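Quinoline 2-oxidoreductase large subunit (Pseudomonas putida, PDB 1T3Q) probably catalyses the hydroxylation of quinoline at carbon 2, as the large subunit of a molybdenum hydroxylase with a molybdopterin cytosine dinucleotide cofactor. Local coordinates at residues L334-V343 and L474-T482; V88-T99 and Y326-L334. All coordinates share one frame; numbering follows the deposited sequence.

Contact 1. Residues L334-V343 and L474-T482; sequences LVESHVGNAV and LSFLGTPTT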
# COMPACT_ATOMS: atom_id res chain seq x y z
N LEU B 334 -34.15 16.25 0.36
CA LEU B 334 -34.83 16.36 -0.94
C LEU B 334 -34.71 15.04 -1.70
O LEU B 334 -35.34 14.87 -2.75
CB LEU B 334 -34.22 17.49 -1.77
CG LEU B 334 -34.25 18.90 -1.18
CD1 LEU B 334 -33.85 19.91 -2.26
CD2 LEU B 334 -35.64 19.22 -0.64
N VAL B 335 -33.92 14.12 -1.16
CA VAL B 335 -33.69 12.83 -1.79
C VAL B 335 -34.96 11.99 -1.94
O VAL B 335 -35.04 11.10 -2.79
CB VAL B 335 -32.60 12.03 -1.02
CG1 VAL B 335 -33.15 11.51 0.29
CG2 VAL B 335 -32.05 10.91 -1.88
N GLU B 336 -35.97 12.26 -1.12
CA GLU B 336 -37.22 11.51 -1.20
C GLU B 336 -38.34 12.24 -1.96
O GLU B 336 -38.37 12.20 -3.19
CB GLU B 336 -37.69 11.11 0.20
CG GLU B 336 -36.90 9.94 0.79
CD GLU B 336 -37.23 8.60 0.13
OE1 GLU B 336 -36.39 7.68 0.18
OE2 GLU B 336 -38.34 8.48 -0.43
N SER B 337 -39.24 12.90 -1.24
CA SER B 337 -40.36 13.60 -1.86
C SER B 337 -40.04 14.59 -2.98
O SER B 337 -40.70 14.60 -4.02
CB SER B 337 -41.19 14.33 -0.78
OG SER B 337 -41.89 13.41 0.03
N HIS B 338 -39.04 15.44 -2.76
CA HIS B 338 -38.68 16.45 -3.74
C HIS B 338 -38.36 15.86 -5.12
O HIS B 338 -39.02 16.20 -6.10
CB HIS B 338 -37.50 17.28 -3.22
CG HIS B 338 -37.25 18.53 -4.00
ND1 HIS B 338 -36.47 18.56 -5.14
CD2 HIS B 338 -37.69 19.80 -3.81
CE1 HIS B 338 -36.43 19.80 -5.61
NE2 HIS B 338 -37.17 20.56 -4.82
N VAL B 339 -37.36 15.00 -5.20
CA VAL B 339 -37.02 14.41 -6.50
C VAL B 339 -38.11 13.46 -6.97
O VAL B 339 -38.29 13.27 -8.18
CB VAL B 339 -35.67 13.67 -6.46
CG1 VAL B 339 -34.56 14.66 -6.14
CG2 VAL B 339 -35.71 12.54 -5.44
N GLY B 340 -38.84 12.88 -6.03
CA GLY B 340 -39.92 11.96 -6.37
C GLY B 340 -41.05 12.64 -7.13
O GLY B 340 -41.52 12.13 -8.15
N ASN B 341 -41.49 13.79 -6.63
CA ASN B 341 -42.58 14.51 -7.29
C ASN B 341 -42.20 15.01 -8.68
O ASN B 341 -43.06 15.21 -9.53
CB ASN B 341 -43.05 15.70 -6.43
CG ASN B 341 -44.03 15.28 -5.36
OD1 ASN B 341 -44.74 16.11 -4.80
ND2 ASN B 341 -44.08 13.99 -5.06
N ALA B 342 -40.90 15.22 -8.91
CA ALA B 342 -40.46 15.69 -10.22
C ALA B 342 -40.81 14.68 -11.32
O ALA B 342 -41.07 15.07 -12.46
CB ALA B 342 -38.96 15.96 -10.21
N VAL B 343 -40.80 13.40 -10.98
CA VAL B 343 -41.10 12.36 -11.97
C VAL B 343 -42.39 11.61 -11.65
O VAL B 343 -42.58 10.47 -12.09
CB VAL B 343 -39.95 11.32 -12.05
CG1 VAL B 343 -38.64 12.01 -12.45
CG2 VAL B 343 -39.79 10.62 -10.72
N LEU B 474 -29.94 16.78 -12.77
CA LEU B 474 -30.10 17.40 -11.46
C LEU B 474 -30.92 18.68 -11.56
O LEU B 474 -31.68 19.00 -10.65
CB LEU B 474 -28.72 17.64 -10.84
CG LEU B 474 -27.97 16.32 -10.62
CD1 LEU B 474 -26.59 16.57 -10.05
CD2 LEU B 474 -28.77 15.43 -9.68
N SER B 475 -30.78 19.40 -12.68
CA SER B 475 -31.57 20.61 -12.90
C SER B 475 -33.03 20.22 -13.04
O SER B 475 -33.91 20.82 -12.42
CB SER B 475 -31.12 21.35 -14.17
OG SER B 475 -29.90 22.03 -13.97
N PHE B 476 -33.29 19.21 -13.87
CA PHE B 476 -34.65 18.73 -14.09
C PHE B 476 -35.31 18.31 -12.78
O PHE B 476 -36.50 18.56 -12.57
CB PHE B 476 -34.66 17.53 -15.05
CG PHE B 476 -35.94 16.75 -15.03
CD1 PHE B 476 -37.11 17.30 -15.55
CD2 PHE B 476 -36.00 15.50 -14.42
CE1 PHE B 476 -38.32 16.62 -15.46
CE2 PHE B 476 -37.21 14.81 -14.32
CZ PHE B 476 -38.37 15.37 -14.84
N LEU B 477 -34.54 17.69 -11.90
CA LEU B 477 -35.04 17.22 -10.61
C LEU B 477 -35.23 18.33 -9.58
O LEU B 477 -35.72 18.09 -8.48
CB LEU B 477 -34.11 16.15 -10.03
CG LEU B 477 -34.04 14.81 -10.78
CD1 LEU B 477 -33.06 13.88 -10.07
CD2 LEU B 477 -35.43 14.18 -10.83
N GLY B 478 -34.83 19.55 -9.93
CA GLY B 478 -34.98 20.66 -9.00
C GLY B 478 -33.91 20.74 -7.92
O GLY B 478 -34.09 21.41 -6.91
N THR B 479 -32.79 20.06 -8.15
CA THR B 479 -31.68 20.08 -7.21
C THR B 479 -30.45 20.47 -8.02
O THR B 479 -29.52 19.68 -8.20
CB THR B 479 -31.46 18.69 -6.57
OG1 THR B 479 -31.19 17.72 -7.59
CG2 THR B 479 -32.69 18.26 -5.78
N PRO B 480 -30.43 21.72 -8.52
CA PRO B 480 -29.32 22.23 -9.32
C PRO B 480 -27.94 21.91 -8.77
O PRO B 480 -27.60 22.24 -7.63
CB PRO B 480 -29.61 23.73 -9.41
CG PRO B 480 -30.50 24.00 -8.23
CD PRO B 480 -31.38 22.79 -8.20
N THR B 481 -27.15 21.25 -9.61
CA THR B 481 -25.80 20.84 -9.26
C THR B 481 -25.03 20.54 -10.54
O THR B 481 -25.53 19.83 -11.40
CB THR B 481 -25.80 19.55 -8.41
OG1 THR B 481 -26.71 19.68 -7.31
CG2 THR B 481 -24.41 19.25 -7.89
N THR B 482 -23.83 21.09 -10.67
CA THR B 482 -23.00 20.82 -11.83
C THR B 482 -22.13 19.62 -11.47
O THR B 482 -21.52 19.58 -10.41
CB THR B 482 -22.07 22.01 -12.16
OG1 THR B 482 -22.84 23.07 -12.74
CG2 THR B 482 -20.98 21.59 -13.14
O HOH W 1 -36.50 23.11 -6.86
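His338 turns the edge of its imidazole to the turn at Leu477 and Gly478. Its CG lies anti to the backbone N (chi1 -167°), which carries the ring away from helix 337-342. Leu477 O sits at the ring edge, near its plane, 3.4 Å from His338 CE1. Gly478 O is closer, 3.1 Å from the same CE1, but stands oblique to the ring. A water in the ring plane makes a weak hydrogen bond with His338 NE2 and donates to Gly478 O at 2.9 Å. Leu334 CD1 lies over the centre of one ring face. The same methyl meets Thr479 CG2, and the two side chains run alongside each other, pointing opposite ways. If an alanine stood here in place of His338, the water would probably lose its hold on the helix side and Leu334 CD1 the flat surface it rests on.

Farther along the helix, toward Val343, the contact is apolar. Val339 CG1 touches Leu477 CB, and the two side chains meet at a slant. Leu477 CD2 lies 4.0 Å from Ala342 CB and also reaches Val343 CG1. Val343 crosses Phe476 at about a right angle. Its CG1 lies in the plane of the phenyl ring, at the edge, 3.7 Å from Phe476 CE2.

Gly478 is the first residue to leave helical backbone angles after the helix that begins at 471. Gly478 N bonds to Ser475 O and Thr479 N to Leu474 O, a Schellman motif. The positive phi (81°) suits glycine, and a CB there would clash with His338 CE1. Arg171 bonds to His338 O from outside.

Apolar fit, a bridging water and two carbonyl oxygens close to the imidazole CE1 join helix 337-342 to the last turn and following loop of 474-482. The contact depends on shape more than on polar pairing.

Contact 2. Residues V88-T99 and Y326-L334; sequences VATMQVEGFQTT and YNNLPWTQL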
# COMPACT_ATOMS: atom_id res chain seq x y z
N VAL B 88 -21.86 20.51 6.55
CA VAL B 88 -22.77 21.54 6.07
C VAL B 88 -23.50 21.01 4.84
O VAL B 88 -22.86 20.66 3.85
CB VAL B 88 -22.00 22.82 5.68
CG1 VAL B 88 -22.97 23.92 5.26
CG2 VAL B 88 -21.15 23.28 6.85
N ALA B 89 -24.82 20.95 4.91
CA ALA B 89 -25.61 20.43 3.80
C ALA B 89 -26.67 21.42 3.37
O ALA B 89 -27.53 21.81 4.16
CB ALA B 89 -26.26 19.10 4.19
N THR B 90 -26.62 21.83 2.10
CA THR B 90 -27.59 22.77 1.58
C THR B 90 -27.94 22.48 0.13
O THR B 90 -27.30 21.63 -0.51
CB THR B 90 -27.06 24.22 1.69
OG1 THR B 90 -28.12 25.14 1.38
CG2 THR B 90 -25.89 24.43 0.74
N MET B 91 -28.94 23.18 -0.38
CA MET B 91 -29.40 23.01 -1.75
C MET B 91 -29.81 24.36 -2.32
O MET B 91 -30.30 25.23 -1.59
CB MET B 91 -30.62 22.08 -1.79
CG MET B 91 -30.30 20.59 -1.73
SD MET B 91 -29.74 19.93 -3.32
CE MET B 91 -28.66 18.62 -2.76
N GLN B 92 -29.61 24.53 -3.63
CA GLN B 92 -29.97 25.77 -4.32
C GLN B 92 -31.46 25.69 -4.62
O GLN B 92 -31.88 25.66 -5.77
CB GLN B 92 -29.17 25.88 -5.62
N VAL B 93 -32.26 25.64 -3.56
CA VAL B 93 -33.71 25.54 -3.66
C VAL B 93 -34.35 26.60 -2.78
O VAL B 93 -34.01 26.71 -1.60
CB VAL B 93 -34.19 24.14 -3.22
CG1 VAL B 93 -35.71 24.10 -3.16
CG2 VAL B 93 -33.67 23.08 -4.20
N GLU B 94 -35.27 27.37 -3.34
CA GLU B 94 -35.94 28.43 -2.59
C GLU B 94 -36.61 27.93 -1.31
O GLU B 94 -37.44 27.02 -1.34
CB GLU B 94 -36.98 29.13 -3.47
CG GLU B 94 -37.64 30.33 -2.79
CD GLU B 94 -38.79 30.90 -3.59
OE1 GLU B 94 -39.36 31.93 -3.16
OE2 GLU B 94 -39.13 30.33 -4.65
N GLY B 95 -36.24 28.54 -0.18
CA GLY B 95 -36.82 28.16 1.09
C GLY B 95 -36.17 26.98 1.78
O GLY B 95 -36.56 26.61 2.89
N PHE B 96 -35.17 26.38 1.15
CA PHE B 96 -34.49 25.23 1.74
C PHE B 96 -33.72 25.64 2.99
O PHE B 96 -33.01 26.64 2.98
CB PHE B 96 -33.51 24.61 0.74
CG PHE B 96 -32.87 23.34 1.24
CD1 PHE B 96 -33.54 22.12 1.14
CD2 PHE B 96 -31.61 23.37 1.83
CE1 PHE B 96 -32.97 20.94 1.63
CE2 PHE B 96 -31.03 22.19 2.32
CZ PHE B 96 -31.71 20.98 2.22
N GLN B 97 -33.86 24.86 4.05
CA GLN B 97 -33.16 25.14 5.29
C GLN B 97 -31.87 24.33 5.42
O GLN B 97 -31.89 23.11 5.54
CB GLN B 97 -34.05 24.86 6.50
CG GLN B 97 -35.19 25.85 6.69
CD GLN B 97 -35.73 25.82 8.10
OE1 GLN B 97 -36.71 25.13 8.40
NE2 GLN B 97 -35.08 26.56 8.99
N THR B 98 -30.74 25.04 5.39
CA THR B 98 -29.44 24.41 5.51
C THR B 98 -29.28 23.82 6.90
O THR B 98 -29.83 24.34 7.86
CB THR B 98 -28.30 25.44 5.31
OG1 THR B 98 -28.31 25.90 3.96
CG2 THR B 98 -26.95 24.82 5.64
N THR B 99 -28.55 22.72 7.00
CA THR B 99 -28.29 22.13 8.31
C THR B 99 -26.80 21.90 8.40
O THR B 99 -26.12 21.72 7.38
CB THR B 99 -29.02 20.78 8.53
OG1 THR B 99 -28.63 19.84 7.51
CG2 THR B 99 -30.53 20.97 8.52
N TYR B 326 -31.15 15.94 10.55
CA TYR B 326 -30.31 16.78 9.68
C TYR B 326 -30.47 16.38 8.22
O TYR B 326 -31.14 15.39 7.89
CB TYR B 326 -28.83 16.60 10.03
CG TYR B 326 -28.48 16.74 11.49
CD1 TYR B 326 -28.34 18.01 12.08
CD2 TYR B 326 -28.28 15.62 12.30
CE1 TYR B 326 -28.01 18.14 13.43
CE2 TYR B 326 -27.95 15.74 13.65
CZ TYR B 326 -27.82 17.01 14.21
OH TYR B 326 -27.49 17.14 15.54
N ASN B 327 -29.84 17.16 7.34
CA ASN B 327 -29.84 16.86 5.92
C ASN B 327 -28.58 16.05 5.70
O ASN B 327 -27.51 16.44 6.16
CB ASN B 327 -29.72 18.13 5.07
CG ASN B 327 -31.01 18.92 5.01
OD1 ASN B 327 -31.08 20.04 5.52
ND2 ASN B 327 -32.02 18.36 4.36
N ASN B 328 -28.70 14.91 5.03
CA ASN B 328 -27.53 14.10 4.74
C ASN B 328 -26.78 14.86 3.65
O ASN B 328 -27.37 15.67 2.93
CB ASN B 328 -27.94 12.74 4.17
CG ASN B 328 -28.62 12.86 2.82
OD1 ASN B 328 -29.85 12.80 2.72
ND2 ASN B 328 -27.83 13.07 1.78
N LEU B 329 -25.48 14.61 3.52
CA LEU B 329 -24.68 15.25 2.48
C LEU B 329 -24.33 14.08 1.55
O LEU B 329 -23.86 13.05 2.03
CB LEU B 329 -23.41 15.85 3.06
CG LEU B 329 -22.81 17.18 2.56
CD1 LEU B 329 -21.34 16.97 2.26
CD2 LEU B 329 -23.55 17.71 1.35
N PRO B 330 -24.47 14.25 0.22
CA PRO B 330 -24.92 15.45 -0.49
C PRO B 330 -26.37 15.53 -0.98
O PRO B 330 -26.77 16.54 -1.56
CB PRO B 330 -23.97 15.48 -1.67
CG PRO B 330 -23.97 14.00 -2.07
CD PRO B 330 -23.90 13.27 -0.72
N TRP B 331 -27.17 14.49 -0.75
CA TRP B 331 -28.55 14.48 -1.25
C TRP B 331 -29.58 15.30 -0.48
O TRP B 331 -30.54 15.80 -1.08
CB TRP B 331 -29.04 13.04 -1.37
CG TRP B 331 -27.97 12.12 -1.88
CD1 TRP B 331 -27.41 11.06 -1.22
CD2 TRP B 331 -27.27 12.24 -3.13
NE1 TRP B 331 -26.40 10.52 -1.97
CE2 TRP B 331 -26.29 11.22 -3.15
CE3 TRP B 331 -27.37 13.10 -4.22
CZ2 TRP B 331 -25.41 11.05 -4.22
CZ3 TRP B 331 -26.50 12.93 -5.29
CH2 TRP B 331 -25.53 11.91 -5.28
N THR B 332 -29.39 15.42 0.83
CA THR B 332 -30.29 16.15 1.73
C THR B 332 -31.65 15.47 1.80
O THR B 332 -31.86 14.41 1.20
CB THR B 332 -30.48 17.64 1.31
OG1 THR B 332 -31.38 17.74 0.19
CG2 THR B 332 -29.14 18.26 0.93
N GLN B 333 -32.58 16.08 2.53
CA GLN B 333 -33.91 15.52 2.67
C GLN B 333 -34.70 15.58 1.36
O GLN B 333 -35.78 15.00 1.26
CB GLN B 333 -34.65 16.23 3.80
CG GLN B 333 -33.97 16.03 5.15
CD GLN B 333 -34.74 16.61 6.32
OE1 GLN B 333 -34.29 16.52 7.47
NE2 GLN B 333 -35.89 17.20 6.05
N LEU B 334 -34.15 16.25 0.36
CA LEU B 334 -34.83 16.36 -0.94
C LEU B 334 -34.71 15.04 -1.70
O LEU B 334 -35.34 14.87 -2.75
CB LEU B 334 -34.22 17.49 -1.77
CG LEU B 334 -34.25 18.90 -1.18
CD1 LEU B 334 -33.85 19.91 -2.26
CD2 LEU B 334 -35.64 19.22 -0.64
O HOH W 2 -26.32 18.65 7.79
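Val88 O rests against Leu329 CG at 3.7 Å. Ala89 CB follows, packed on Asn327 CB and close to Asn327 O. Chi1 of Met91 (-80°) sets CG beside Thr332 OG1. The bend at chi2 then swings Met91 CE to 3.7 Å from Thr332 CG2. Met91 CB also covers one face of the Phe96 ring. Val93 meets Leu334 tip to tip, with Val93 CG2 3.7 Å from Leu334 CD1. A type II turn from Val93 to Phe96 then reverses the chain. The Phe96 ring comes obliquely to Thr332 CB (3.7 Å from CZ) and to Leu334 CG, and its plane is 35° from that of the Asn327 amide. Thr99 and Ala89 form a hydrogen-bonded antiparallel pair. Thr99 OG1 accepts a hydrogen bond from Asn327 N at 2.9 Å (154°). A water lies between Thr99 OG1 and Asn327 O and probably donates to the latter.

On the other segment Thr332 OG1 takes Leu334 N in an ST turn. The Trp331 ring meets Tyr545, a residue of the molybdenum pocket, and its NE1 bonds to Ala259 O. A beta hairpin of the hammerhead domain, strands 87-89 and 99-101, lays its long loop on the cofactor-domain loop 326-334.

The centres of the two contacts lie 12 Å apart, and Leu334 belongs to both. Along the chain they come in series: 88-99 and 326-334 close contact 2, then 334-343 opens contact 1, with 474-482 far downstream. The loop 326-334 leads, through Val335 and the N-cap Glu336, into helix 337-342, and strand 165-170 flanks both contacts. Segments 88-99 and 474-482 also meet directly: Gly478 O is 3.2 Å from Val93 CG2, and Pro480 packs on Gln92. The hammerhead domain and the two cofactor-binding domains therefore converge here. Contact 1 lies close to the active centre: the Val339 side chain is about 10 Å from the bound dioxosulfidomolybdenum ion.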